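Local atomic coordinates of inner membrane lipoprotein SadB (Salmonella enterica, PDB entry 4C47), a protein that is a trimeric inner membrane lipoprotein required for proper surface expression of the trimeric autotransporter adhesin SadA, and may take part directly in its biogenesis. Residues Asp76-Ile84 with Ala93-Pro101. Numbering follows the deposited sequence.
Sequences DPSQTHYFI and AGRILSIEP
F83 and G94 form an antiparallel hydrogen-bonded pair, F83 N giving to G94 O at 2.9 Å and G94 N returning to F83 O, and two residues along each strand, past the non-hydrogen-bonded pair Y82–R95, I96 N reaches H81 O at 3.0 Å. Before H81, segment 76-84 lies off the strand, as the type I turn D76-Q79 followed by T80. The F83 ring turns back over the strand: CG sits between the backbone N and the carbonyl carbon (chi1 67°), which lays one ring face against G94, whose CA stands 4.0 Å from the ring centroid. The bare glycine is what lets the ring lie so low; I96 CG1 meets the ring edge. On the other side of the sheet R95 CB is shared by two rings, packing over a face of H81 in a CH-pi contact and 3.8 Å from Y82 CD1. I84 CD1 rests on A93 CB at 3.6 Å. I96 and I99 carry the packing under the turn: I96 CD1 lies 4.1 Å from P77 CB, and I99 CD1 approaches P77 O. The turn itself is braced by D76, whose OD1 accepts from S78 N in an Asx turn. In the C-terminal beta-sandwich this is the hairpin of strand 82-86, outermost in its sheet within this chain, and strand 91-102; strand 105-114 continues the sheet, its D111 salt-bridging R95, while F192 of a second subunit meets Y82 edge-to-face.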
loop_
_atom_site.group_PDB
_atom_site.type_symbol
_atom_site.label_atom_id
_atom_site.label_comp_id
_atom_site.label_asym_id
_atom_site.label_seq_id
_atom_site.Cartn_x
_atom_site.Cartn_y
_atom_site.Cartn_z
ATOM N N ASP A 76 18.990 13.670 10.574
ATOM C CA ASP A 76 20.318 14.244 10.446
ATOM C C ASP A 76 20.718 14.678 11.848
ATOM O O ASP A 76 20.242 15.699 12.340
ATOM C CB ASP A 76 20.286 15.447 9.499
ATOM C CG ASP A 76 21.670 16.025 9.224
ATOM O OD1 ASP A 76 22.631 15.678 9.943
ATOM O OD2 ASP A 76 21.795 16.838 8.285
ATOM N N PRO A 77 21.594 13.897 12.499
ATOM C CA PRO A 77 21.972 14.122 13.901
ATOM C C PRO A 77 22.660 15.464 14.132
ATOM O O PRO A 77 22.776 15.901 15.274
ATOM C CB PRO A 77 22.941 12.965 14.198
ATOM C CG PRO A 77 23.455 12.540 12.864
ATOM C CD PRO A 77 22.315 12.757 11.910
ATOM N N SER A 78 23.105 16.107 13.059
ATOM C CA SER A 78 23.760 17.403 13.168
ATOM C C SER A 78 22.730 18.529 13.212
ATOM O O SER A 78 23.036 19.649 13.622
ATOM C CB SER A 78 24.714 17.611 11.994
ATOM O OG SER A 78 24.018 17.579 10.759
ATOM N N GLN A 79 21.510 18.223 12.784
ATOM C CA GLN A 79 20.441 19.217 12.706
ATOM C C GLN A 79 19.246 18.817 13.564
ATOM O O GLN A 79 18.121 19.250 13.320
ATOM C CB GLN A 79 19.991 19.389 11.254
ATOM C CG GLN A 79 21.058 19.946 10.329
ATOM C CD GLN A 79 21.293 21.429 10.538
ATOM O OE1 GLN A 79 22.039 21.832 11.430
ATOM N NE2 GLN A 79 20.651 22.250 9.716
ATOM N N THR A 80 19.494 17.993 14.575
ATOM C CA THR A 80 18.413 17.432 15.371
ATOM C C THR A 80 18.730 17.453 16.863
ATOM O O THR A 80 19.858 17.182 17.272
ATOM C CB THR A 80 18.100 15.979 14.920
ATOM O OG1 THR A 80 17.547 15.998 13.597
ATOM C CG2 THR A 80 17.114 15.303 15.861
ATOM N N HIS A 81 17.734 17.799 17.673
ATOM C CA HIS A 81 17.817 17.566 19.108
ATOM C C HIS A 81 16.851 16.457 19.509
ATOM O O HIS A 81 17.273 15.363 19.889
ATOM C CB HIS A 81 17.523 18.836 19.904
ATOM C CG HIS A 81 17.786 18.696 21.370
ATOM N ND1 HIS A 81 19.038 18.417 21.878
ATOM C CD2 HIS A 81 16.959 18.780 22.439
ATOM C CE1 HIS A 81 18.972 18.346 23.195
ATOM N NE2 HIS A 81 17.720 18.563 23.561
ATOM N N TYR A 82 15.556 16.750 19.414
ATOM C CA TYR A 82 14.505 15.785 19.744
ATOM C C TYR A 82 14.205 14.864 18.568
ATOM O O TYR A 82 14.244 15.289 17.413
ATOM C CB TYR A 82 13.210 16.510 20.133
ATOM C CG TYR A 82 13.235 17.177 21.493
ATOM C CD1 TYR A 82 13.819 16.553 22.588
ATOM C CD2 TYR A 82 12.673 18.436 21.679
ATOM C CE1 TYR A 82 13.841 17.164 23.830
ATOM C CE2 TYR A 82 12.694 19.055 22.913
ATOM C CZ TYR A 82 13.277 18.414 23.986
ATOM O OH TYR A 82 13.303 19.027 25.219
ATOM N N PHE A 83 13.902 13.605 18.869
ATOM C CA PHE A 83 13.363 12.682 17.873
ATOM C C PHE A 83 12.504 11.602 18.538
ATOM O O PHE A 83 12.599 11.375 19.739
ATOM C CB PHE A 83 14.479 12.049 17.028
ATOM C CG PHE A 83 15.379 11.115 17.794
ATOM C CD1 PHE A 83 16.523 11.591 18.416
ATOM C CD2 PHE A 83 15.092 9.761 17.874
ATOM C CE1 PHE A 83 17.357 10.739 19.111
ATOM C CE2 PHE A 83 15.922 8.898 18.570
ATOM C CZ PHE A 83 17.058 9.388 19.191
ATOM N N ILE A 84 11.664 10.941 17.749
ATOM C CA ILE A 84 10.766 9.925 18.275
ATOM C C ILE A 84 10.929 8.609 17.522
ATOM O O ILE A 84 11.024 8.595 16.293
ATOM C CB ILE A 84 9.286 10.376 18.177
ATOM C CG1 ILE A 84 9.031 11.619 19.035
ATOM C CG2 ILE A 84 8.349 9.254 18.594
ATOM C CD1 ILE A 84 8.863 11.331 20.507
ATOM N N ALA A 93 11.222 8.501 23.158
ATOM C CA ALA A 93 11.703 9.799 22.696
ATOM C C ALA A 93 13.197 9.859 22.947
ATOM O O ALA A 93 13.713 9.129 23.788
ATOM C CB ALA A 93 10.989 10.946 23.405
ATOM N N GLY A 94 13.890 10.723 22.219
ATOM C CA GLY A 94 15.324 10.848 22.370
ATOM C C GLY A 94 15.785 12.277 22.199
ATOM O O GLY A 94 15.226 13.026 21.395
ATOM N N ARG A 95 16.801 12.662 22.964
ATOM C CA ARG A 95 17.394 13.987 22.826
ATOM C C ARG A 95 18.912 13.876 22.712
ATOM O O ARG A 95 19.565 13.216 23.526
ATOM C CB ARG A 95 16.992 14.899 23.992
ATOM C CG ARG A 95 17.403 14.393 25.371
ATOM C CD ARG A 95 16.770 15.213 26.487
ATOM N NE ARG A 95 17.280 14.815 27.796
ATOM C CZ ARG A 95 16.783 15.225 28.957
ATOM N NH1 ARG A 95 15.746 16.049 28.990
ATOM N NH2 ARG A 95 17.326 14.801 30.088
ATOM N N ILE A 96 19.467 14.510 21.683
ATOM C CA ILE A 96 20.898 14.438 21.426
ATOM C C ILE A 96 21.653 15.477 22.252
ATOM O O ILE A 96 21.448 16.679 22.096
ATOM C CB ILE A 96 21.214 14.631 19.931
ATOM C CG1 ILE A 96 20.522 13.549 19.099
ATOM C CG2 ILE A 96 22.711 14.601 19.705
ATOM C CD1 ILE A 96 20.869 13.595 17.629
ATOM N N LEU A 97 22.523 15.002 23.135
ATOM C CA LEU A 97 23.303 15.885 23.993
ATOM C C LEU A 97 24.539 16.406 23.266
ATOM O O LEU A 97 24.823 17.604 23.296
ATOM C CB LEU A 97 23.707 15.162 25.279
ATOM C CG LEU A 97 22.557 14.540 26.074
ATOM C CD1 LEU A 97 23.090 13.740 27.252
ATOM C CD2 LEU A 97 21.580 15.609 26.542
ATOM N N SER A 98 25.267 15.505 22.609
ATOM C CA SER A 98 26.472 15.889 21.884
ATOM C C SER A 98 26.941 14.815 20.911
ATOM O O SER A 98 26.670 13.628 21.096
ATOM C CB SER A 98 27.608 16.212 22.856
ATOM O OG SER A 98 28.001 15.064 23.581
ATOM N N ILE A 99 27.642 15.247 19.870
ATOM C CA ILE A 99 28.331 14.333 18.972
ATOM C C ILE A 99 29.835 14.513 19.154
ATOM O O ILE A 99 30.363 15.611 18.973
ATOM C CB ILE A 99 27.944 14.559 17.496
ATOM C CG1 ILE A 99 26.575 13.943 17.193
ATOM C CG2 ILE A 99 28.975 13.929 16.581
ATOM C CD1 ILE A 99 25.420 14.893 17.365
ATOM N N GLU A 100 30.519 13.432 19.519
ATOM C CA GLU A 100 31.937 13.502 19.852
ATOM C C GLU A 100 32.781 12.659 18.903
ATOM O O GLU A 100 32.352 11.590 18.474
ATOM C CB GLU A 100 32.161 13.052 21.297
ATOM C CG GLU A 100 32.969 14.028 22.131
ATOM C CD GLU A 100 32.333 15.403 22.189
ATOM O OE1 GLU A 100 31.338 15.568 22.926
ATOM O OE2 GLU A 100 32.825 16.318 21.496
ATOM N N PRO A 101 33.988 13.143 18.572
ATOM C CA PRO A 101 34.894 12.405 17.687
ATOM C C PRO A 101 35.748 11.376 18.424
ATOM O O PRO A 101 36.281 11.660 19.499
ATOM C CB PRO A 101 35.789 13.506 17.117
ATOM C CG PRO A 101 35.837 14.532 18.195
ATOM C CD PRO A 101 34.483 14.501 18.862
#